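Local structure of ribosomal-protein-alanine acetyltransferase (Clostridium acetobutylicum, 3DNS) at residues N85-E90 with G106-S111; V92-F97 with D120-G125. The protein probably acetylates N-terminal alanines of ribosomal proteins as a RimJ-type acyltransferase, of which this chain is the N-terminal, GNAT-fold domain. All blocks are in the same frame, centred on the assembly; numbering follows the deposited sequence.

Contact 1 (N85-E90 with G106-S111); sequences NIIVDE and GIINKS
I87 and I108 meet methyl to methyl, CG2 of I87 standing 4.1 Å from CD1 of I108, and their side chains cross at about a right angle. This is the more enclosed half of the contact. I87 is buried, its CG1 beside the backbone N (chi1 -56°), which leaves CG2 anti to that N and turned to the far end of the extended I108 chain; E121 lies against I87 on the same face. Even here the touch is slight, made by I108 CD1 against the branches of I87, CG2 nearest, since the CA atoms of I87 and I108 are 8.5 Å from each other, and no hydrogen bond joins the two segments. Strand 117-127 runs between them, antiparallel to both, its E121 bonded through the backbone to I108 and its F122 to V88. The order 83-89, 117-127, 103-114 is that of the C-terminal half of the GNAT fold, where the last strand of the sheet inserts between the two preceding ones. The other half of the contact lies at the solvent side, with I107 exposed and E90 partly so. Just past the strand end, E90 extends beyond CG across the neighbouring strand, also touching D120 and F122, and brings OE2 to 3.1 Å from CG2 of I107, the two side chains crossing at about a right angle.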
ATOM      1  N   ASN A  85      20.811   5.437  10.038  1.00 18.75           N
ATOM      2  CA  ASN A  85      20.422   6.198   8.840  1.00 18.79           C
ATOM      3  C   ASN A  85      19.240   5.575   8.086  1.00 18.19           C
ATOM      4  O   ASN A  85      19.104   4.385   8.011  1.00 17.33           O
ATOM      5  CB  ASN A  85      21.580   6.345   7.860  1.00 19.16           C
ATOM      6  CG  ASN A  85      22.525   7.402   8.282  1.00 23.45           C
ATOM      7  OD1 ASN A  85      23.283   7.205   9.238  1.00 24.99           O
ATOM      8  ND2 ASN A  85      22.444   8.568   7.632  1.00 23.03           N
ATOM      9  N   ILE A  86      18.408   6.444   7.536  1.00 18.81           N
ATOM     10  CA  ILE A  86      17.155   6.087   6.842  1.00 18.82           C
ATOM     11  C   ILE A  86      17.159   6.779   5.459  1.00 18.96           C
ATOM     12  O   ILE A  86      17.387   7.980   5.333  1.00 18.23           O
ATOM     13  CB  ILE A  86      15.923   6.499   7.587  1.00 17.70           C
ATOM     14  CG1 ILE A  86      16.043   6.073   9.073  1.00 20.46           C
ATOM     15  CG2 ILE A  86      14.699   5.860   6.864  1.00 16.89           C
ATOM     16  CD1 ILE A  86      14.755   6.300  10.050  1.00 18.08           C
ATOM     17  N   ILE A  87      16.976   5.950   4.437  1.00 20.55           N
ATOM     18  CA  ILE A  87      16.840   6.353   3.048  1.00 20.00           C
ATOM     19  C   ILE A  87      15.372   6.219   2.722  1.00 20.71           C
ATOM     20  O   ILE A  87      14.770   5.136   2.877  1.00 18.38           O
ATOM     21  CB  ILE A  87      17.591   5.362   2.131  1.00 20.55           C
ATOM     22  CG1 ILE A  87      19.071   5.231   2.526  1.00 21.02           C
ATOM     23  CG2 ILE A  87      17.417   5.779   0.675  1.00 19.66           C
ATOM     24  CD1 ILE A  87      19.832   4.191   1.794  1.00 20.11           C
ATOM     25  N   VAL A  88      14.797   7.311   2.235  1.00 21.76           N
ATOM     26  CA  VAL A  88      13.383   7.375   1.835  1.00 22.77           C
ATOM     27  C   VAL A  88      13.226   8.194   0.565  1.00 23.96           C
ATOM     28  O   VAL A  88      13.957   9.166   0.322  1.00 23.96           O
ATOM     29  CB  VAL A  88      12.457   8.037   2.900  1.00 23.80           C
ATOM     30  CG1 VAL A  88      12.276   7.169   4.076  1.00 25.61           C
ATOM     31  CG2 VAL A  88      12.978   9.387   3.346  1.00 24.71           C
ATOM     32  N   ASP A  89      12.294   7.763  -0.257  1.00 25.15           N
ATOM     33  CA  ASP A  89      11.872   8.488  -1.449  1.00 26.35           C
ATOM     34  C   ASP A  89      11.429   9.859  -0.999  1.00 27.79           C
ATOM     35  O   ASP A  89      10.805   9.990   0.064  1.00 27.88           O
ATOM     36  CB  ASP A  89      10.731   7.684  -2.111  1.00 27.07           C
ATOM     37  CG  ASP A  89      10.102   8.373  -3.254  1.00 28.36           C
ATOM     38  OD1 ASP A  89      10.134   9.611  -3.278  1.00 31.01           O
ATOM     39  OD2 ASP A  89       9.594   7.660  -4.143  1.00 31.85           O
ATOM     40  N   GLU A  90      11.753  10.887  -1.791  1.00 28.86           N
ATOM     41  CA  GLU A  90      11.446  12.219  -1.388  1.00 30.21           C
ATOM     42  C   GLU A  90       9.933  12.482  -1.362  1.00 30.67           C
ATOM     43  O   GLU A  90       9.503  13.444  -0.736  1.00 30.84           O
ATOM     44  CB  GLU A  90      12.142  13.254  -2.286  1.00 30.71           C
ATOM     45  CG  GLU A  90      13.629  13.433  -1.992  1.00 30.65           C
ATOM     46  CD  GLU A  90      14.203  14.650  -2.641  1.00 29.94           C
ATOM     47  OE1 GLU A  90      13.445  15.474  -3.193  1.00 29.79           O
ATOM     48  OE2 GLU A  90      15.431  14.793  -2.606  1.00 33.54           O
ATOM     49  N   GLY A 106      21.767  14.024   3.864  1.00 25.08           N
ATOM     50  CA  GLY A 106      22.003  14.251   2.417  1.00 25.12           C
ATOM     51  C   GLY A 106      20.836  13.939   1.500  1.00 24.22           C
ATOM     52  O   GLY A 106      19.762  13.604   1.961  1.00 23.59           O
ATOM     53  N   ILE A 107      21.060  14.110   0.198  1.00 23.60           N
ATOM     54  CA  ILE A 107      20.061  13.825  -0.812  1.00 22.75           C
ATOM     55  C   ILE A 107      20.782  13.000  -1.851  1.00 22.65           C
ATOM     56  O   ILE A 107      21.815  13.396  -2.421  1.00 19.54           O
ATOM     57  CB  ILE A 107      19.472  15.103  -1.453  1.00 23.13           C
ATOM     58  CG1 ILE A 107      18.643  15.890  -0.430  1.00 23.37           C
ATOM     59  CG2 ILE A 107      18.558  14.783  -2.671  1.00 23.33           C
ATOM     60  CD1 ILE A 107      18.581  17.319  -0.787  1.00 24.32           C
ATOM     61  N   ILE A 108      20.266  11.792  -2.026  1.00 22.11           N
ATOM     62  CA  ILE A 108      20.792  10.874  -2.980  1.00 23.73           C
ATOM     63  C   ILE A 108      19.972  11.116  -4.236  1.00 24.37           C
ATOM     64  O   ILE A 108      18.864  10.586  -4.355  1.00 23.25           O
ATOM     65  CB  ILE A 108      20.626   9.365  -2.531  1.00 22.40           C
ATOM     66  CG1 ILE A 108      21.203   9.145  -1.130  1.00 24.47           C
ATOM     67  CG2 ILE A 108      21.318   8.499  -3.505  1.00 23.55           C
ATOM     68  CD1 ILE A 108      20.829   7.815  -0.489  1.00 25.04           C
ATOM     69  N   ASN A 109      20.532  11.890  -5.170  1.00 25.68           N
ATOM     70  CA  ASN A 109      19.828  12.249  -6.412  1.00 25.60           C
ATOM     71  C   ASN A 109      19.724  11.045  -7.361  1.00 25.72           C
ATOM     72  O   ASN A 109      20.682  10.277  -7.529  1.00 26.29           O
ATOM     73  CB  ASN A 109      20.540  13.371  -7.160  1.00 25.61           C
ATOM     74  CG  ASN A 109      20.758  14.617  -6.323  1.00 28.49           C
ATOM     75  OD1 ASN A 109      19.838  15.377  -6.056  1.00 33.07           O
ATOM     76  ND2 ASN A 109      22.006  14.867  -5.960  1.00 32.21           N
ATOM     77  N   LYS A 110      18.566  10.897  -7.991  1.00 25.95           N
ATOM     78  CA  LYS A 110      18.367   9.999  -9.147  1.00 25.18           C
ATOM     79  C   LYS A 110      18.731   8.535  -8.845  1.00 25.34           C
ATOM     80  O   LYS A 110      19.275   7.827  -9.696  1.00 25.38           O
ATOM     81  CB  LYS A 110      19.113  10.517 -10.375  1.00 25.80           C
ATOM     82  CG  LYS A 110      18.724  11.882 -10.906  1.00 25.80           C
ATOM     83  CD  LYS A 110      19.363  12.124 -12.337  1.00 27.10           C
ATOM     84  CE  LYS A 110      19.707  13.622 -12.602  1.00 28.84           C
ATOM     85  NZ  LYS A 110      19.992  14.115 -14.036  1.00 28.86           N
ATOM     86  N   SER A 111      18.407   8.084  -7.634  1.00 24.39           N
ATOM     87  CA  SER A 111      18.631   6.678  -7.223  1.00 24.12           C
ATOM     88  C   SER A 111      17.407   5.804  -7.392  1.00 23.68           C
ATOM     89  O   SER A 111      17.473   4.598  -7.093  1.00 23.88           O
ATOM     90  CB  SER A 111      19.090   6.572  -5.763  1.00 22.99           C
ATOM     91  OG  SER A 111      18.240   7.328  -4.918  1.00 21.31           O
TER

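Contact 2 (V92-F97 with D120-G125); sequences VSTQPF and DEFLFG
F97 and F124 form an offset stack that carries most of this contact. Their planes are only 7° from parallel and the ring centroids lie 4.2 Å apart, with CD1 of F97 3.7 Å from CD2 of F124. Each ring gives one face to the other. F97 CG sits above the centre of the F124 ring, whereas F124 CD2 is displaced toward the rim of F97. In both residues CG is anti to the carbonyl carbon (chi1 -72° in F97), which sends the two rings out from helix and strand to overlap in the space between.

A CH-pi contact reinforces the stack: CB of F97 lies 3.9 Å from the centroid of the F124 ring and 16° off its normal, so the aliphatic root of F97 presses on the same face as its ring.

Apolar contacts complete the interface. T94 comes to the edge of F124, its CB 4.1 Å from CZ and near the ring plane. Its CG2 branch is directed at the F122 ring, although the modelled separation there is too short to be trusted. Further aromatics extend the cluster, F104 meeting F122 edge-to-face and F102 meeting F97 likewise, while V88 lies against both stacked rings.

No hydrogen bond crosses between the segments, and the contact is held by carbon surfaces alone. It seats the short helix 95-99 on the central sheet, in the way the helix that follows the counterpart of strand 83-89, β5 of the canonical fold, packs on one face of the sheet in GNAT acetyltransferases.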
ATOM      1  N   VAL A  92       7.864  10.735   0.367  1.00 31.85           N
ATOM      2  CA  VAL A  92       7.405  10.423   1.716  1.00 31.35           C
ATOM      3  C   VAL A  92       7.449  11.724   2.503  1.00 31.86           C
ATOM      4  O   VAL A  92       8.324  12.565   2.294  1.00 31.10           O
ATOM      5  CB  VAL A  92       8.273   9.311   2.415  1.00 31.65           C
ATOM      6  CG1 VAL A  92       7.838   9.071   3.879  1.00 29.94           C
ATOM      7  CG2 VAL A  92       8.243   7.949   1.609  1.00 27.35           C
ATOM      8  N   SER A  93       6.498  11.875   3.415  1.00 32.35           N
ATOM      9  CA  SER A  93       6.351  13.111   4.189  1.00 32.87           C
ATOM     10  C   SER A  93       7.523  13.277   5.143  1.00 33.27           C
ATOM     11  O   SER A  93       7.739  12.424   6.010  1.00 34.24           O
ATOM     12  CB  SER A  93       5.052  13.027   4.975  1.00 32.59           C
ATOM     13  OG  SER A  93       4.906  14.140   5.822  1.00 35.10           O
ATOM     14  N   THR A  94       8.286  14.359   4.987  1.00 33.22           N
ATOM     15  CA  THR A  94       9.529  14.548   5.769  1.00 32.71           C
ATOM     16  C   THR A  94       9.253  15.130   7.168  1.00 32.06           C
ATOM     17  O   THR A  94      10.134  15.204   8.059  1.00 32.13           O
ATOM     18  CB  THR A  94      10.535  15.453   5.009  1.00 32.46           C
ATOM     19  OG1 THR A  94      10.051  16.793   4.974  1.00 33.49           O
ATOM     20  CG2 THR A  94      10.736  14.985   3.582  1.00 32.85           C
ATOM     21  N   GLN A  95       8.017  15.555   7.356  1.00 31.74           N
ATOM     22  CA  GLN A  95       7.562  16.157   8.596  1.00 31.52           C
ATOM     23  C   GLN A  95       7.767  15.244   9.809  1.00 31.05           C
ATOM     24  O   GLN A  95       8.330  15.682  10.835  1.00 29.83           O
ATOM     25  CB  GLN A  95       6.101  16.553   8.401  1.00 31.51           C
ATOM     26  CG  GLN A  95       5.277  16.706   9.645  1.00 32.82           C
ATOM     27  CD  GLN A  95       3.863  17.116   9.315  1.00 34.48           C
ATOM     28  OE1 GLN A  95       3.376  16.828   8.213  1.00 39.68           O
ATOM     29  NE2 GLN A  95       3.183  17.796  10.255  1.00 37.40           N
ATOM     30  N   PRO A  96       7.349  13.960   9.705  1.00 30.10           N
ATOM     31  CA  PRO A  96       7.531  13.098  10.852  1.00 30.15           C
ATOM     32  C   PRO A  96       8.997  12.993  11.256  1.00 29.58           C
ATOM     33  O   PRO A  96       9.302  12.941  12.429  1.00 29.77           O
ATOM     34  CB  PRO A  96       7.001  11.732  10.375  1.00 30.18           C
ATOM     35  CG  PRO A  96       6.122  12.029   9.224  1.00 31.38           C
ATOM     36  CD  PRO A  96       6.747  13.238   8.577  1.00 31.56           C
ATOM     37  N   PHE A  97       9.903  12.964  10.286  1.00 29.71           N
ATOM     38  CA  PHE A  97      11.328  12.818  10.580  1.00 29.44           C
ATOM     39  C   PHE A  97      11.857  14.029  11.333  1.00 29.59           C
ATOM     40  O   PHE A  97      12.634  13.919  12.310  1.00 32.03           O
ATOM     41  CB  PHE A  97      12.129  12.677   9.304  1.00 29.24           C
ATOM     42  CG  PHE A  97      11.942  11.383   8.629  1.00 29.44           C
ATOM     43  CD1 PHE A  97      12.779  10.322   8.915  1.00 25.62           C
ATOM     44  CD2 PHE A  97      10.919  11.227   7.670  1.00 30.50           C
ATOM     45  CE1 PHE A  97      12.584   9.096   8.292  1.00 29.07           C
ATOM     46  CE2 PHE A  97      10.725  10.031   7.058  1.00 30.43           C
ATOM     47  CZ  PHE A  97      11.572   8.953   7.353  1.00 30.27           C
ATOM     48  N   ASP A 120      14.611  11.301  -6.528  1.00 26.35           N
ATOM     49  CA  ASP A 120      15.636  11.472  -5.508  1.00 25.61           C
ATOM     50  C   ASP A 120      15.193  10.756  -4.229  1.00 24.97           C
ATOM     51  O   ASP A 120      13.996  10.498  -4.037  1.00 23.39           O
ATOM     52  CB  ASP A 120      15.843  12.958  -5.212  1.00 24.71           C
ATOM     53  CG  ASP A 120      16.329  13.764  -6.425  1.00 25.75           C
ATOM     54  OD1 ASP A 120      16.851  13.201  -7.440  1.00 21.52           O
ATOM     55  OD2 ASP A 120      16.240  15.007  -6.305  1.00 26.26           O
ATOM     56  N   GLU A 121      16.185  10.425  -3.386  1.00 24.87           N
ATOM     57  CA  GLU A 121      15.975   9.992  -2.013  1.00 25.07           C
ATOM     58  C   GLU A 121      16.643  10.898  -0.963  1.00 24.84           C
ATOM     59  O   GLU A 121      17.780  11.396  -1.131  1.00 25.65           O
ATOM     60  CB  GLU A 121      16.496   8.559  -1.858  1.00 26.14           C
ATOM     61  CG  GLU A 121      15.642   7.524  -2.541  1.00 26.17           C
ATOM     62  CD  GLU A 121      16.140   6.118  -2.346  1.00 26.88           C
ATOM     63  OE1 GLU A 121      17.295   5.841  -2.796  1.00 30.31           O
ATOM     64  OE2 GLU A 121      15.375   5.281  -1.768  1.00 25.07           O
ATOM     65  N   PHE A 122      15.943  11.096   0.142  1.00 24.47           N
ATOM     66  CA  PHE A 122      16.515  11.734   1.332  1.00 23.72           C
ATOM     67  C   PHE A 122      17.273  10.786   2.157  1.00 23.89           C
ATOM     68  O   PHE A 122      16.891   9.612   2.258  1.00 22.59           O
ATOM     69  CB  PHE A 122      15.444  12.310   2.245  1.00 24.10           C
ATOM     70  CG  PHE A 122      14.771  13.493   1.695  1.00 22.70           C
ATOM     71  CD1 PHE A 122      15.515  14.623   1.319  1.00 26.17           C
ATOM     72  CD2 PHE A 122      13.415  13.537   1.606  1.00 22.60           C
ATOM     73  CE1 PHE A 122      14.879  15.762   0.830  1.00 26.37           C
ATOM     74  CE2 PHE A 122      12.784  14.652   1.146  1.00 24.13           C
ATOM     75  CZ  PHE A 122      13.502  15.767   0.737  1.00 25.55           C
ATOM     76  N   LEU A 123      18.344  11.299   2.782  1.00 22.77           N
ATOM     77  CA  LEU A 123      19.094  10.537   3.767  1.00 22.57           C
ATOM     78  C   LEU A 123      18.927  11.241   5.093  1.00 22.25           C
ATOM     79  O   LEU A 123      19.381  12.375   5.259  1.00 22.37           O
ATOM     80  CB  LEU A 123      20.589  10.392   3.344  1.00 22.44           C
ATOM     81  CG  LEU A 123      21.503   9.543   4.248  1.00 23.45           C
ATOM     82  CD1 LEU A 123      21.114   8.040   4.202  1.00 22.60           C
ATOM     83  CD2 LEU A 123      23.050   9.749   3.922  1.00 21.10           C
ATOM     84  N   PHE A 124      18.269  10.559   6.039  1.00 22.78           N
ATOM     85  CA  PHE A 124      18.093  11.055   7.416  1.00 22.21           C
ATOM     86  C   PHE A 124      18.988  10.333   8.409  1.00 22.20           C
ATOM     87  O   PHE A 124      19.241   9.175   8.243  1.00 22.80           O
ATOM     88  CB  PHE A 124      16.654  10.868   7.837  1.00 22.27           C
ATOM     89  CG  PHE A 124      15.727  11.756   7.144  1.00 21.37           C
ATOM     90  CD1 PHE A 124      15.584  13.058   7.552  1.00 22.86           C
ATOM     91  CD2 PHE A 124      14.937  11.298   6.130  1.00 22.84           C
ATOM     92  CE1 PHE A 124      14.713  13.906   6.892  1.00 23.65           C
ATOM     93  CE2 PHE A 124      14.052  12.164   5.476  1.00 23.55           C
ATOM     94  CZ  PHE A 124      13.953  13.454   5.860  1.00 21.43           C
ATOM     95  N   GLY A 125      19.427  10.984   9.479  1.00 23.01           N
ATOM     96  CA  GLY A 125      20.231  10.270  10.461  1.00 23.57           C
ATOM     97  C   GLY A 125      19.852  10.619  11.885  1.00 24.98           C
ATOM     98  O   GLY A 125      19.326  11.712  12.144  1.00 25.43           O
TER

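How the contacts relate
Strand 117-127 links the two contacts: it supplies one side of contact 2 and separates the two strands of contact 1. They are also joined directly where S111 OG makes a probable hydrogen bond to E121 OE1. Contact 2 lies nearer the centre of the chain, with two of its four touching residues buried, and is mainly aromatic, with T94 at the ring edge, joining helix to sheet. Contact 1 lies farther out, toward the sheet edge formed by strand 103-114. There the pairing is sparse, one aliphatic touch and one carboxylate against a methyl, and the buried area falls from 205 to 126 Å².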